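PDB 4FB5: probable oxidoreductase protein from Rhizobium etli, which probably acts as an oxidoreductase of the GFO/IDH/MocA family, with a Rossmann-type domain of the kind that binds a dinucleotide cofactor. Local coordinates for residues N45-V50 with E349-I354; S216-L221 with V257-D262. All coordinates share one frame; numbering follows the deposited sequence.

Interaction 1: residues N45-V50 with E349-I354; sequences NAVKTV and ECRELI
Val-47 pushes its side chain against helix 344-358, where Cys-350, Arg-351 and Ile-354 receive it. Val-47 CB stands 4.2 Å from Cys-350 SG and carries two methyls that share this sulfur. CG2 of Val-47 lies 3.6 Å from Cys-350 SG. CG1 touches the sulfur too and reaches further along the helix. Val-47 CG1 lies 3.6 Å from the backbone nitrogen Arg-351 N and 3.8 Å from Arg-351 CB, and comes within 4.3 Å of Ile-354 CD1. Cys-350 meets both branches because its SG is anti to the backbone N (chi1 176°), a torsion that brings the sulfur up against the two methyls of Val-47.

This is a helix-to-helix contact between two parts of the chain far apart in sequence. Val-47 opens the short helix 47-51, just after helix 35-44 of the Rossmann-fold region, and Ala-46 is its N-cap residue; Ala-46 O accepts Val-50 N at 3.1 Å. The partner helix comes from late in the chain and returns to lie against the nucleotide-binding type of fold. Trp-44 broadens the same apolar patch, touching Cys-350, Leu-353 and Ile-354, and Trp-122 of strand 120-123 closes on Cys-350 and Leu-353.

No hydrogen bond crosses between the two segments. Arg-351 lends only its CB and backbone to Val-47; its chain bends at chi2 (62°), and NH2 makes a salt bridge to Asp-53. Asn-45 O, just upstream of Val-47, accepts a hydrogen bond from Asn-45 ND2 of the second subunit.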
loop_
_atom_site.group_PDB
_atom_site.type_symbol
_atom_site.label_atom_id
_atom_site.label_comp_id
_atom_site.label_asym_id
_atom_site.label_seq_id
_atom_site.Cartn_x
_atom_site.Cartn_y
_atom_site.Cartn_z
ATOM N N ASN A 45 -10.581 -4.433 -33.743
ATOM C CA ASN A 45 -10.851 -3.078 -34.195
ATOM C C ASN A 45 -9.754 -2.085 -33.838
ATOM O O ASN A 45 -9.822 -0.943 -34.276
ATOM C CB ASN A 45 -12.213 -2.622 -33.665
ATOM C CG ASN A 45 -12.619 -1.251 -34.146
ATOM O OD1 ASN A 45 -12.742 -1.004 -35.358
ATOM N ND2 ASN A 45 -12.874 -0.337 -33.192
ATOM N N ALA A 46 -8.727 -2.486 -33.084
ATOM C CA ALA A 46 -7.789 -1.476 -32.583
ATOM C C ALA A 46 -6.326 -1.756 -32.784
ATOM O O ALA A 46 -5.527 -0.831 -32.745
ATOM C CB ALA A 46 -8.047 -1.200 -31.121
ATOM N N VAL A 47 -5.960 -3.016 -32.951
ATOM C CA VAL A 47 -4.561 -3.371 -33.131
ATOM C C VAL A 47 -3.834 -2.388 -33.998
ATOM O O VAL A 47 -2.740 -1.923 -33.625
ATOM C CB VAL A 47 -4.332 -4.695 -33.856
ATOM C CG1 VAL A 47 -3.563 -5.638 -32.984
ATOM C CG2 VAL A 47 -5.628 -5.285 -34.423
ATOM N N LYS A 48 -4.412 -2.091 -35.166
ATOM C CA LYS A 48 -3.665 -1.329 -36.136
ATOM C C LYS A 48 -3.438 0.066 -35.681
ATOM O O LYS A 48 -2.299 0.498 -35.710
ATOM C CB LYS A 48 -4.257 -1.354 -37.547
ATOM C CG LYS A 48 -3.250 -0.950 -38.631
ATOM C CD LYS A 48 -4.002 -0.522 -39.884
ATOM C CE LYS A 48 -3.129 -0.529 -41.143
ATOM N NZ LYS A 48 -2.384 0.775 -41.253
ATOM N N THR A 49 -4.482 0.774 -35.266
ATOM C CA THR A 49 -4.267 2.133 -34.724
ATOM C C THR A 49 -3.261 2.221 -33.560
ATOM O O THR A 49 -2.427 3.116 -33.529
ATOM C CB THR A 49 -5.535 2.811 -34.284
ATOM O OG1 THR A 49 -6.532 2.690 -35.311
ATOM C CG2 THR A 49 -5.237 4.273 -34.039
ATOM N N VAL A 50 -3.328 1.285 -32.618
ATOM C CA VAL A 50 -2.344 1.199 -31.548
ATOM C C VAL A 50 -0.933 0.868 -32.056
ATOM O O VAL A 50 0.024 1.605 -31.781
ATOM C CB VAL A 50 -2.737 0.123 -30.522
ATOM C CG1 VAL A 50 -1.680 0.043 -29.409
ATOM C CG2 VAL A 50 -4.072 0.427 -29.965
ATOM N N GLU A 349 -2.282 -9.248 -27.231
ATOM C CA GLU A 349 -2.440 -10.652 -27.644
ATOM C C GLU A 349 -2.876 -10.773 -29.126
ATOM O O GLU A 349 -2.369 -11.595 -29.851
ATOM C CB GLU A 349 -3.436 -11.356 -26.736
ATOM C CG GLU A 349 -3.635 -12.813 -27.061
ATOM C CD GLU A 349 -4.494 -13.524 -26.033
ATOM O OE1 GLU A 349 -5.704 -13.665 -26.328
ATOM O OE2 GLU A 349 -3.962 -13.921 -24.944
ATOM N N CYS A 350 -3.816 -9.939 -29.551
ATOM C CA CYS A 350 -4.211 -9.848 -30.936
ATOM C C CYS A 350 -2.986 -9.528 -31.807
ATOM O O CYS A 350 -2.709 -10.198 -32.816
ATOM C CB CYS A 350 -5.291 -8.780 -31.101
ATOM S SG CYS A 350 -5.762 -8.536 -32.825
ATOM N N ARG A 351 -2.231 -8.521 -31.394
ATOM C CA ARG A 351 -1.027 -8.220 -32.122
ATOM C C ARG A 351 -0.175 -9.485 -32.194
ATOM O O ARG A 351 0.191 -9.905 -33.286
ATOM C CB ARG A 351 -0.276 -7.022 -31.541
ATOM C CG ARG A 351 1.026 -6.689 -32.253
ATOM C CD ARG A 351 0.781 -6.308 -33.694
ATOM N NE ARG A 351 1.988 -6.325 -34.544
ATOM C CZ ARG A 351 2.484 -7.402 -35.176
ATOM N NH1 ARG A 351 1.908 -8.595 -35.043
ATOM N NH2 ARG A 351 3.575 -7.289 -35.934
ATOM N N GLU A 352 0.085 -10.148 -31.077
ATOM C CA GLU A 352 1.021 -11.259 -31.145
ATOM C C GLU A 352 0.501 -12.407 -32.007
ATOM O O GLU A 352 1.278 -13.239 -32.490
ATOM C CB GLU A 352 1.418 -11.748 -29.759
ATOM C CG GLU A 352 2.188 -10.721 -28.974
ATOM C CD GLU A 352 3.590 -10.441 -29.504
ATOM O OE1 GLU A 352 3.882 -9.264 -29.810
ATOM O OE2 GLU A 352 4.406 -11.378 -29.572
ATOM N N LEU A 353 -0.813 -12.452 -32.194
ATOM C CA LEU A 353 -1.419 -13.504 -32.977
ATOM C C LEU A 353 -1.104 -13.249 -34.443
ATOM O O LEU A 353 -0.855 -14.194 -35.213
ATOM C CB LEU A 353 -2.932 -13.532 -32.783
ATOM C CG LEU A 353 -3.659 -14.449 -33.768
ATOM C CD1 LEU A 353 -2.974 -15.768 -33.791
ATOM C CD2 LEU A 353 -5.134 -14.657 -33.451
ATOM N N ILE A 354 -1.122 -11.974 -34.816
ATOM C CA ILE A 354 -0.803 -11.593 -36.151
ATOM C C ILE A 354 0.670 -11.850 -36.442
ATOM O O ILE A 354 1.017 -12.282 -37.550
ATOM C CB ILE A 354 -1.187 -10.154 -36.396
ATOM C CG1 ILE A 354 -2.716 -10.070 -36.372
ATOM C CG2 ILE A 354 -0.618 -9.693 -37.732
ATOM C CD1 ILE A 354 -3.260 -8.831 -35.840
#

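Interaction 2: residues S216-L221 with V257-D262; sequences SLLWYL and VLMRLD
Ser-216 O accepts Tyr-220 N at 3.0 Å and, weakly, Trp-219 N, in the last turns of helix 206-221, and this is the turn that aims Leu-218 at Met-259 and Leu-261. The motif is a helix lying on the face of the large mixed sheet of the GFO/IDH/MocA C-terminal domain, here over strand 254-261. One leucine does the work from the helix side. Its first torsion puts Leu-218 CG anti to the carbonyl carbon (chi1 -58°), and the extended chi2 (-173°) then carries CD1 on to the sheet.

Met-259, a selenomethionine in this crystal, comes up from the strand to meet that branch tip to tip. Its chain bends at chi3 (-82°) to turn the terminal methyl CE to the helix; the modelled 3.2 Å between Met-259 CE and Leu-218 CD1 is doubtful as an exact value. Leu-261, two residues on and on the same face of the strand, crosses Leu-218 at about a right angle. Met-380 of helix 367-385 also touches Met-259, and Val-225 of the neighbouring strand touches Leu-261.

The opposite face of the strand looks to another subunit: Arg-260 NH2 forms a salt bridge with Asp-231 OD1 of the third subunit. Back on the helix side, Leu-261 CD2 lies 4.0 Å from Leu-218 CD1 and 4.2 Å from Leu-218 CB.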
loop_
_atom_site.group_PDB
_atom_site.type_symbol
_atom_site.label_atom_id
_atom_site.label_comp_id
_atom_site.label_asym_id
_atom_site.label_seq_id
_atom_site.Cartn_x
_atom_site.Cartn_y
_atom_site.Cartn_z
ATOM N N SER A 216 -0.234 -20.524 -17.012
ATOM C CA SER A 216 0.239 -19.872 -18.201
ATOM C C SER A 216 1.339 -18.913 -17.803
ATOM O O SER A 216 2.336 -18.789 -18.525
ATOM C CB SER A 216 -0.873 -19.194 -18.993
ATOM O OG SER A 216 -1.275 -17.954 -18.453
ATOM N N LEU A 217 1.219 -18.273 -16.627
ATOM C CA LEU A 217 2.308 -17.375 -16.239
ATOM C C LEU A 217 3.609 -18.105 -15.902
ATOM O O LEU A 217 4.681 -17.694 -16.359
ATOM C CB LEU A 217 1.910 -16.398 -15.132
ATOM C CG LEU A 217 0.859 -15.340 -15.502
ATOM C CD1 LEU A 217 0.360 -14.697 -14.209
ATOM C CD2 LEU A 217 1.375 -14.284 -16.507
ATOM N N LEU A 218 3.519 -19.191 -15.126
ATOM C CA LEU A 218 4.701 -19.955 -14.813
ATOM C C LEU A 218 5.344 -20.477 -16.114
ATOM O O LEU A 218 6.580 -20.684 -16.172
ATOM C CB LEU A 218 4.391 -21.073 -13.828
ATOM C CG LEU A 218 3.795 -20.581 -12.497
ATOM C CD1 LEU A 218 3.662 -21.654 -11.501
ATOM C CD2 LEU A 218 4.582 -19.455 -11.874
ATOM N N TRP A 219 4.517 -20.632 -17.156
ATOM C CA TRP A 219 4.979 -21.222 -18.373
ATOM C C TRP A 219 5.834 -20.197 -19.040
ATOM O O TRP A 219 7.001 -20.431 -19.335
ATOM C CB TRP A 219 3.828 -21.609 -19.300
ATOM C CG TRP A 219 4.355 -21.963 -20.631
ATOM C CD1 TRP A 219 5.018 -23.117 -20.961
ATOM C CD2 TRP A 219 4.380 -21.135 -21.822
ATOM N NE1 TRP A 219 5.426 -23.079 -22.286
ATOM C CE2 TRP A 219 5.032 -21.887 -22.842
ATOM C CE3 TRP A 219 3.859 -19.872 -22.145
ATOM C CZ2 TRP A 219 5.191 -21.404 -24.156
ATOM C CZ3 TRP A 219 4.015 -19.393 -23.460
ATOM C CH2 TRP A 219 4.693 -20.161 -24.439
ATOM N N TYR A 220 5.230 -19.042 -19.278
ATOM C CA TYR A 220 5.890 -17.877 -19.886
ATOM C C TYR A 220 7.221 -17.534 -19.249
ATOM O O TYR A 220 8.195 -17.254 -19.942
ATOM C CB TYR A 220 4.985 -16.694 -19.720
ATOM C CG TYR A 220 5.441 -15.480 -20.430
ATOM C CD1 TYR A 220 5.581 -15.473 -21.827
ATOM C CD2 TYR A 220 5.697 -14.310 -19.725
ATOM C CE1 TYR A 220 5.997 -14.324 -22.481
ATOM C CE2 TYR A 220 6.116 -13.182 -20.355
ATOM C CZ TYR A 220 6.260 -13.182 -21.730
ATOM O OH TYR A 220 6.679 -12.034 -22.351
ATOM N N LEU A 221 7.246 -17.561 -17.921
ATOM C CA LEU A 221 8.418 -17.190 -17.142
ATOM C C LEU A 221 9.470 -18.318 -17.003
ATOM O O LEU A 221 10.683 -18.048 -17.009
ATOM C CB LEU A 221 7.967 -16.745 -15.752
ATOM C CG LEU A 221 7.278 -15.383 -15.718
ATOM C CD1 LEU A 221 6.695 -15.071 -14.327
ATOM C CD2 LEU A 221 8.259 -14.325 -16.124
ATOM N N VAL A 257 -1.909 -26.150 -4.523
ATOM C CA VAL A 257 -1.102 -27.126 -5.193
ATOM C C VAL A 257 0.329 -26.817 -4.852
ATOM O O VAL A 257 0.760 -25.675 -5.017
ATOM C CB VAL A 257 -1.282 -26.986 -6.696
ATOM C CG1 VAL A 257 -0.514 -28.067 -7.452
ATOM C CG2 VAL A 257 -2.762 -26.996 -7.058
ATOM N N LEU A 258 1.053 -27.811 -4.352
ATOM C CA LEU A 258 2.492 -27.748 -4.253
ATOM C C LEU A 258 3.033 -28.233 -5.578
ATOM O O LEU A 258 2.455 -29.128 -6.180
ATOM C CB LEU A 258 2.896 -28.695 -3.181
ATOM C CG LEU A 258 3.085 -28.078 -1.818
ATOM C CD1 LEU A 258 2.224 -26.902 -1.609
ATOM C CD2 LEU A 258 2.906 -29.102 -0.720
HETATM N N MSE A 259 4.112 -27.664 -6.080
HETATM C CA MSE A 259 4.606 -28.154 -7.360
HETATM C C MSE A 259 6.123 -28.126 -7.497
HETATM O O MSE A 259 6.838 -27.742 -6.585
HETATM C CB MSE A 259 3.994 -27.402 -8.535
HETATM C CG MSE A 259 2.659 -26.778 -8.254
HETATM SE SE MSE A 259 1.922 -25.723 -9.769
HETATM C CE MSE A 259 2.893 -24.040 -9.506
ATOM N N ARG A 260 6.580 -28.571 -8.663
ATOM C CA ARG A 260 7.960 -28.471 -9.089
ATOM C C ARG A 260 7.910 -28.126 -10.557
ATOM O O ARG A 260 7.242 -28.790 -11.321
ATOM C CB ARG A 260 8.676 -29.802 -8.890
ATOM C CG ARG A 260 8.875 -30.169 -7.437
ATOM C CD ARG A 260 10.099 -29.477 -6.914
ATOM N NE ARG A 260 10.261 -29.569 -5.473
ATOM C CZ ARG A 260 11.258 -28.990 -4.815
ATOM N NH1 ARG A 260 12.168 -28.269 -5.478
ATOM N NH2 ARG A 260 11.346 -29.128 -3.501
ATOM N N LEU A 261 8.566 -27.064 -10.963
ATOM C CA LEU A 261 8.610 -26.787 -12.368
ATOM C C LEU A 261 9.914 -27.266 -12.953
ATOM O O LEU A 261 10.792 -27.823 -12.262
ATOM C CB LEU A 261 8.507 -25.300 -12.636
ATOM C CG LEU A 261 7.523 -24.475 -11.835
ATOM C CD1 LEU A 261 7.969 -23.015 -11.802
ATOM C CD2 LEU A 261 6.127 -24.615 -12.435
ATOM N N ASP A 262 10.004 -27.029 -14.254
ATOM C CA ASP A 262 11.229 -27.061 -15.021
ATOM C C ASP A 262 12.366 -26.510 -14.199
ATOM O O ASP A 262 12.256 -25.400 -13.623
ATOM C CB ASP A 262 11.057 -26.171 -16.245
ATOM C CG ASP A 262 11.292 -26.915 -17.541
ATOM O OD1 ASP A 262 12.442 -27.426 -17.746
ATOM O OD2 ASP A 262 10.315 -26.978 -18.351
#

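How the interactions relate
Interaction 2 is nested inside the long chain loop closed by interaction 1: the order is 45-50, 216-221, 257-262, 349-354. Their centres lie 28 Å apart, on opposite sides of the chain's centre, and nearest atoms stay about 8 Å apart. Interaction 1 ties a late helix, 344-358, to the Rossmann part, whereas interaction 2 sets helix 206-221 on the mixed sheet of the C-terminal domain. Helix 158-168 lies near both: Arg-161 touches Tyr-220 and forms a long, weak ion pair with Glu-352. The assembly also divides them, since residues around interaction 1 meet the second subunit and those around interaction 2 the third.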